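Local coordinates for protein abietadiene synthase, chloroplastic (PDB 3S9V) that belongs to the terpene synthase family, as a chiefly helical plant chloroplast enzyme with an N-terminal family domain and a metal-binding family domain, at residues S428-L432 / A512-F516; S648-T652 / I742-L746. All blocks are in the same frame, centred on the assembly; numbering follows the deposited sequence.

Helix 741-757 connects the two contacts, whose centres lie 14 Å apart. Its residues 742-746 form one side of contact 2, and a little further along it E749 and I753 pack against M429, S513 and F514 of contact 1. A direct polar link is probable: R745 NH2 lies 2.8 Å from F514 O, and R745 NH1 also forms a salt bridge with E517. I515 adds apolar links, with I515 CD1 4.1 Å from L746 CD2. Contact 2 further reaches helix 521-541 near its start; the far end of that helix runs into DDLYD, the aspartate-rich motif (DDxxD) characteristic of the family. Along the chain, contact 1 is complete before contact 2 opens.

Contact 1. Residues S428-L432 / A512-F516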
ATOM      1  N   SER A 428      -3.106  10.137   2.492  1.00 27.84           N
ATOM      2  CA  SER A 428      -1.721   9.728   2.375  1.00 24.75           C
ATOM      3  C   SER A 428      -0.998  10.343   1.171  1.00 27.13           C
ATOM      4  O   SER A 428      -1.278   9.996   0.022  1.00 29.02           O
ATOM      5  CB  SER A 428      -1.653   8.202   2.303  1.00 19.00           C
ATOM      6  OG  SER A 428      -0.308   7.760   2.227  1.00 28.40           O
ATOM      7  N   MET A 429      -0.067  11.256   1.443  1.00 24.19           N
ATOM      8  CA  MET A 429       0.708  11.899   0.384  1.00 26.06           C
ATOM      9  C   MET A 429       1.939  11.025   0.127  1.00 25.55           C
ATOM     10  O   MET A 429       2.554  10.518   1.063  1.00 28.51           O
ATOM     11  CB  MET A 429       1.142  13.308   0.811  1.00 27.96           C
ATOM     12  CG  MET A 429       0.046  14.144   1.493  1.00 23.56           C
ATOM     13  SD  MET A 429      -1.500  14.269   0.558  1.00 15.69           S
ATOM     14  CE  MET A 429      -0.859  14.872  -1.010  1.00 15.22           C
ATOM     15  N   PRO A 430       2.314  10.842  -1.148  1.00 23.95           N
ATOM     16  CA  PRO A 430       3.462  10.026  -1.559  1.00 24.55           C
ATOM     17  C   PRO A 430       4.745  10.121  -0.723  1.00 27.86           C
ATOM     18  O   PRO A 430       5.287   9.091  -0.303  1.00 30.93           O
ATOM     19  CB  PRO A 430       3.683  10.454  -3.009  1.00 22.64           C
ATOM     20  CG  PRO A 430       2.295  10.735  -3.478  1.00 23.76           C
ATOM     21  CD  PRO A 430       1.706  11.512  -2.312  1.00 20.58           C
ATOM     22  N   ARG A 431       5.242  11.330  -0.481  1.00 23.89           N
ATOM     23  CA  ARG A 431       6.472  11.466   0.299  1.00 25.99           C
ATOM     24  C   ARG A 431       6.294  11.000   1.742  1.00 26.99           C
ATOM     25  O   ARG A 431       7.166  10.325   2.295  1.00 27.84           O
ATOM     26  CB  ARG A 431       6.975  12.913   0.284  1.00 21.32           C
ATOM     27  CG  ARG A 431       7.488  13.393  -1.070  1.00 25.70           C
ATOM     28  CD  ARG A 431       8.823  12.747  -1.452  1.00 26.77           C
ATOM     29  NE  ARG A 431       8.648  11.443  -2.081  1.00 28.11           N
ATOM     30  CZ  ARG A 431       9.648  10.655  -2.462  1.00 23.12           C
ATOM     31  NH1 ARG A 431      10.912  11.028  -2.276  1.00 22.14           N
ATOM     32  NH2 ARG A 431       9.384   9.501  -3.054  1.00 21.22           N
ATOM     33  N   LEU A 432       5.168  11.349   2.354  1.00 25.14           N
ATOM     34  CA  LEU A 432       4.922  10.946   3.735  1.00 24.78           C
ATOM     35  C   LEU A 432       4.781   9.425   3.865  1.00 25.82           C
ATOM     36  O   LEU A 432       5.285   8.831   4.827  1.00 26.40           O
ATOM     37  CB  LEU A 432       3.678  11.657   4.274  1.00 22.56           C
ATOM     38  CG  LEU A 432       3.837  13.181   4.320  1.00 26.12           C
ATOM     39  CD1 LEU A 432       2.563  13.840   4.838  1.00 23.23           C
ATOM     40  CD2 LEU A 432       5.021  13.524   5.220  1.00 23.02           C
ATOM     41  N   ALA A 512       5.315  19.692  -2.941  1.00 23.17           N
ATOM     42  CA  ALA A 512       6.532  18.935  -2.687  1.00 24.53           C
ATOM     43  C   ALA A 512       6.211  17.532  -2.185  1.00 20.70           C
ATOM     44  O   ALA A 512       6.953  16.594  -2.426  1.00 19.82           O
ATOM     45  CB  ALA A 512       7.404  19.674  -1.666  1.00 27.55           C
ATOM     46  N   SER A 513       5.095  17.394  -1.489  1.00 21.93           N
ATOM     47  CA  SER A 513       4.704  16.105  -0.951  1.00 20.92           C
ATOM     48  C   SER A 513       4.170  15.125  -2.000  1.00 19.90           C
ATOM     49  O   SER A 513       4.195  13.910  -1.765  1.00 20.56           O
ATOM     50  CB  SER A 513       3.647  16.292   0.139  1.00 20.67           C
ATOM     51  OG  SER A 513       2.361  16.479  -0.436  1.00 26.29           O
ATOM     52  N   PHE A 514       3.688  15.622  -3.143  1.00 17.28           N
ATOM     53  CA  PHE A 514       3.157  14.716  -4.162  1.00 19.13           C
ATOM     54  C   PHE A 514       3.794  14.763  -5.551  1.00 21.54           C
ATOM     55  O   PHE A 514       3.941  13.719  -6.179  1.00 26.71           O
ATOM     56  CB  PHE A 514       1.619  14.833  -4.255  1.00 17.65           C
ATOM     57  CG  PHE A 514       1.115  16.176  -4.728  1.00 19.41           C
ATOM     58  CD1 PHE A 514       1.065  16.480  -6.087  1.00 22.54           C
ATOM     59  CD2 PHE A 514       0.661  17.124  -3.813  1.00 17.29           C
ATOM     60  CE1 PHE A 514       0.565  17.715  -6.535  1.00 22.29           C
ATOM     61  CE2 PHE A 514       0.160  18.358  -4.243  1.00 24.65           C
ATOM     62  CZ  PHE A 514       0.114  18.654  -5.608  1.00 25.63           C
ATOM     63  N   ILE A 515       4.161  15.942  -6.048  1.00 24.86           N
ATOM     64  CA  ILE A 515       4.831  16.026  -7.359  1.00 24.43           C
ATOM     65  C   ILE A 515       6.265  16.425  -7.059  1.00 24.58           C
ATOM     66  O   ILE A 515       6.734  17.503  -7.415  1.00 28.18           O
ATOM     67  CB  ILE A 515       4.188  17.070  -8.317  1.00 24.00           C
ATOM     68  CG1 ILE A 515       3.997  18.414  -7.607  1.00 29.98           C
ATOM     69  CG2 ILE A 515       2.874  16.531  -8.852  1.00 24.06           C
ATOM     70  CD1 ILE A 515       3.658  19.562  -8.555  1.00 29.72           C
ATOM     71  N   PHE A 516       6.944  15.505  -6.392  1.00 25.91           N
ATOM     72  CA  PHE A 516       8.313  15.644  -5.927  1.00 27.77           C
ATOM     73  C   PHE A 516       9.458  15.492  -6.930  1.00 27.47           C
ATOM     74  O   PHE A 516      10.550  15.993  -6.680  1.00 29.45           O
ATOM     75  CB  PHE A 516       8.512  14.634  -4.810  1.00 24.73           C
ATOM     76  CG  PHE A 516       8.229  13.219  -5.236  1.00 24.81           C
ATOM     77  CD1 PHE A 516       9.236  12.418  -5.750  1.00 23.56           C
ATOM     78  CD2 PHE A 516       6.936  12.701  -5.157  1.00 28.71           C
ATOM     79  CE1 PHE A 516       8.965  11.125  -6.180  1.00 30.14           C
ATOM     80  CE2 PHE A 516       6.655  11.410  -5.586  1.00 21.02           C
ATOM     81  CZ  PHE A 516       7.672  10.622  -6.099  1.00 21.88           C
TER
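R431 and S513 mark the closest backbone approach, with CA atoms 5.1 Å apart, and R431 N donates to S513 O over 3.1 Å, nearly straight at 168° and in the carbonyl plane. The donor sits two residues after the N-cap residue M429, in the first turn of helix 430-440, where amides have no preceding helical carbonyl to bond; this one is used across the contact instead. P430 adds its ring, with CD 3.5 Å from the same S513 O and 3.8 Å from F514 CB. The contact thereby ties helix 430-440 to helix 504-514, part of the metal-binding domain, within the chiefly helical terpene synthase architecture. Beyond the backbone bond, the R431 chain bends at chi2 (-71°) and again at chi3, which lays its guanidinium flat over one face of the F516 ring. The planes differ by only 13° and R431 CZ lies 3.8 Å from the ring centroid, a cation-pi stack with NE near the middle of the ring; V474 of helix 461-491 touches both partners. M429 folds back through its own bends to set CE 3.9 Å from F514 CD2, while its CB lies 3.6 Å from S513 OG, a hydroxyl hydrogen-bonded to S510 O.

Contact 2. Residues S648-T652 / I742-L746; sequences SALFT and IYKRL
T652 and Y743 meet through their hydroxyls, T652 OG1 donating to Y743 OH at 3.0 Å. They join a loop of the metal-binding domain to helix 741-757 in this helical terpene synthase fold. The loop leaves helix 641-648 through a type I beta turn, S648 to F651, closed by F651 N bonding to S648 O at 2.9 Å; the turn sends the F651 side chain off toward helices 521-541 and 570-594 and brings T652 back to face helix 741-757. Packing is densest around T652. Its chi1 of 59° places OG1 between the backbone N and the carbonyl carbon, and CG2 then lies beside the backbone N, where it approaches Y743 CE2 at 3.6 Å and I742 CG1 at 3.8 Å. The tyrosine chain crosses that of T652 at about a right angle, and its ring has I742 CG2 over one face, offset toward the rim. The packing thins toward L746, loose but still buried, where CD1 comes no nearer to A649 than 4.1 Å, at CA, and only grazes S648 C at 4.5 Å. The helix is partly exposed at I742, K744 and R745, the last two making no contact with 648-652. A649 takes the edge of the tyrosine: its CB lies 4.0 Å from Y743 CE2, and its carbonyl O meets that same ring carbon at 3.5 Å, near the plane of the ring.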
ATOM      1  N   SER A 648      -0.904  25.773 -12.670  1.00 17.00           N
ATOM      2  CA  SER A 648       0.221  24.842 -12.572  1.00 20.63           C
ATOM      3  C   SER A 648       0.292  23.890 -13.785  1.00 23.07           C
ATOM      4  O   SER A 648       1.381  23.496 -14.208  1.00 19.65           O
ATOM      5  CB  SER A 648       0.104  24.000 -11.298  1.00 24.93           C
ATOM      6  OG  SER A 648       0.189  24.798 -10.134  1.00 37.83           O
ATOM      7  N   ALA A 649      -0.872  23.523 -14.327  1.00 19.17           N
ATOM      8  CA  ALA A 649      -0.972  22.613 -15.469  1.00 20.51           C
ATOM      9  C   ALA A 649      -0.270  23.106 -16.737  1.00 23.81           C
ATOM     10  O   ALA A 649      -0.155  22.365 -17.714  1.00 22.61           O
ATOM     11  CB  ALA A 649      -2.444  22.329 -15.775  1.00 16.00           C
ATOM     12  N   LEU A 650       0.173  24.357 -16.734  1.00 25.36           N
ATOM     13  CA  LEU A 650       0.880  24.919 -17.882  1.00 25.74           C
ATOM     14  C   LEU A 650       2.369  24.605 -17.785  1.00 25.56           C
ATOM     15  O   LEU A 650       3.108  24.794 -18.745  1.00 25.40           O
ATOM     16  CB  LEU A 650       0.724  26.441 -17.917  1.00 25.19           C
ATOM     17  CG  LEU A 650      -0.534  27.114 -18.461  1.00 22.17           C
ATOM     18  CD1 LEU A 650      -1.766  26.339 -18.078  1.00 29.19           C
ATOM     19  CD2 LEU A 650      -0.579  28.533 -17.914  1.00 18.56           C
ATOM     20  N   PHE A 651       2.807  24.117 -16.630  1.00 25.91           N
ATOM     21  CA  PHE A 651       4.227  23.853 -16.430  1.00 28.04           C
ATOM     22  C   PHE A 651       4.643  22.419 -16.112  1.00 25.40           C
ATOM     23  O   PHE A 651       5.574  22.198 -15.340  1.00 26.71           O
ATOM     24  CB  PHE A 651       4.756  24.798 -15.345  1.00 24.92           C
ATOM     25  CG  PHE A 651       4.489  26.250 -15.634  1.00 27.58           C
ATOM     26  CD1 PHE A 651       3.227  26.796 -15.415  1.00 23.30           C
ATOM     27  CD2 PHE A 651       5.491  27.062 -16.162  1.00 27.94           C
ATOM     28  CE1 PHE A 651       2.964  28.129 -15.721  1.00 30.02           C
ATOM     29  CE2 PHE A 651       5.242  28.396 -16.471  1.00 26.06           C
ATOM     30  CZ  PHE A 651       3.976  28.934 -16.252  1.00 28.22           C
ATOM     31  N   THR A 652       3.984  21.452 -16.738  1.00 26.01           N
ATOM     32  CA  THR A 652       4.292  20.038 -16.511  1.00 30.29           C
ATOM     33  C   THR A 652       5.482  19.537 -17.333  1.00 31.77           C
ATOM     34  O   THR A 652       6.151  18.575 -16.955  1.00 29.00           O
ATOM     35  CB  THR A 652       3.083  19.165 -16.852  1.00 27.10           C
ATOM     36  OG1 THR A 652       2.727  19.376 -18.222  1.00 20.59           O
ATOM     37  CG2 THR A 652       1.890  19.525 -15.957  1.00 22.70           C
ATOM     38  N   ILE A 742       0.227  13.011 -15.048  1.00 25.67           N
ATOM     39  CA  ILE A 742       0.608  14.201 -14.301  1.00 24.40           C
ATOM     40  C   ILE A 742      -0.562  15.123 -13.966  1.00 24.09           C
ATOM     41  O   ILE A 742      -0.587  15.713 -12.886  1.00 26.30           O
ATOM     42  CB  ILE A 742       1.702  15.010 -15.046  1.00 26.46           C
ATOM     43  CG1 ILE A 742       2.155  16.200 -14.191  1.00 24.70           C
ATOM     44  CG2 ILE A 742       1.172  15.504 -16.367  1.00 25.43           C
ATOM     45  CD1 ILE A 742       2.833  15.800 -12.891  1.00 22.31           C
ATOM     46  N   TYR A 743      -1.533  15.244 -14.868  1.00 22.39           N
ATOM     47  CA  TYR A 743      -2.680  16.111 -14.616  1.00 21.76           C
ATOM     48  C   TYR A 743      -3.643  15.473 -13.612  1.00 25.24           C
ATOM     49  O   TYR A 743      -4.280  16.174 -12.823  1.00 26.12           O
ATOM     50  CB  TYR A 743      -3.392  16.447 -15.928  1.00 25.12           C
ATOM     51  CG  TYR A 743      -2.477  17.107 -16.944  1.00 29.11           C
ATOM     52  CD1 TYR A 743      -1.982  16.392 -18.033  1.00 38.48           C
ATOM     53  CD2 TYR A 743      -2.065  18.433 -16.790  1.00 34.06           C
ATOM     54  CE1 TYR A 743      -1.098  16.974 -18.946  1.00 34.10           C
ATOM     55  CE2 TYR A 743      -1.177  19.028 -17.696  1.00 33.06           C
ATOM     56  CZ  TYR A 743      -0.700  18.289 -18.772  1.00 38.30           C
ATOM     57  OH  TYR A 743       0.173  18.853 -19.674  1.00 39.92           O
ATOM     58  N   LYS A 744      -3.731  14.143 -13.627  1.00 23.58           N
ATOM     59  CA  LYS A 744      -4.585  13.432 -12.680  1.00 22.60           C
ATOM     60  C   LYS A 744      -4.007  13.553 -11.272  1.00 18.93           C
ATOM     61  O   LYS A 744      -4.749  13.624 -10.294  1.00 18.62           O
ATOM     62  CB  LYS A 744      -4.723  11.952 -13.076  1.00 22.61           C
ATOM     63  CG  LYS A 744      -5.476  11.781 -14.381  1.00 21.17           C
ATOM     64  CD  LYS A 744      -6.143  10.435 -14.505  1.00 25.15           C
ATOM     65  CE  LYS A 744      -5.158   9.322 -14.743  1.00 23.96           C
ATOM     66  NZ  LYS A 744      -5.893   8.023 -14.872  1.00 32.53           N
ATOM     67  N   ARG A 745      -2.680  13.591 -11.174  1.00 20.24           N
ATOM     68  CA  ARG A 745      -2.015  13.738  -9.883  1.00 20.34           C
ATOM     69  C   ARG A 745      -2.238  15.158  -9.352  1.00 22.96           C
ATOM     70  O   ARG A 745      -2.496  15.356  -8.164  1.00 20.13           O
ATOM     71  CB  ARG A 745      -0.514  13.453 -10.018  1.00 22.66           C
ATOM     72  CG  ARG A 745      -0.178  11.991 -10.320  1.00 29.13           C
ATOM     73  CD  ARG A 745       1.295  11.804 -10.693  1.00 28.43           C
ATOM     74  NE  ARG A 745       2.199  12.244  -9.636  1.00 21.22           N
ATOM     75  CZ  ARG A 745       3.510  12.396  -9.784  1.00 20.86           C
ATOM     76  NH1 ARG A 745       4.088  12.142 -10.955  1.00 22.17           N
ATOM     77  NH2 ARG A 745       4.247  12.801  -8.758  1.00 20.63           N
ATOM     78  N   LEU A 746      -2.147  16.148 -10.236  1.00 25.38           N
ATOM     79  CA  LEU A 746      -2.356  17.537  -9.829  1.00 23.92           C
ATOM     80  C   LEU A 746      -3.756  17.732  -9.279  1.00 20.24           C
ATOM     81  O   LEU A 746      -3.952  18.441  -8.303  1.00 22.49           O
ATOM     82  CB  LEU A 746      -2.144  18.486 -11.008  1.00 16.59           C
ATOM     83  CG  LEU A 746      -0.699  18.852 -11.325  1.00 23.01           C
ATOM     84  CD1 LEU A 746      -0.654  19.665 -12.604  1.00 22.73           C
ATOM     85  CD2 LEU A 746      -0.104  19.640 -10.160  1.00 19.49           C
TER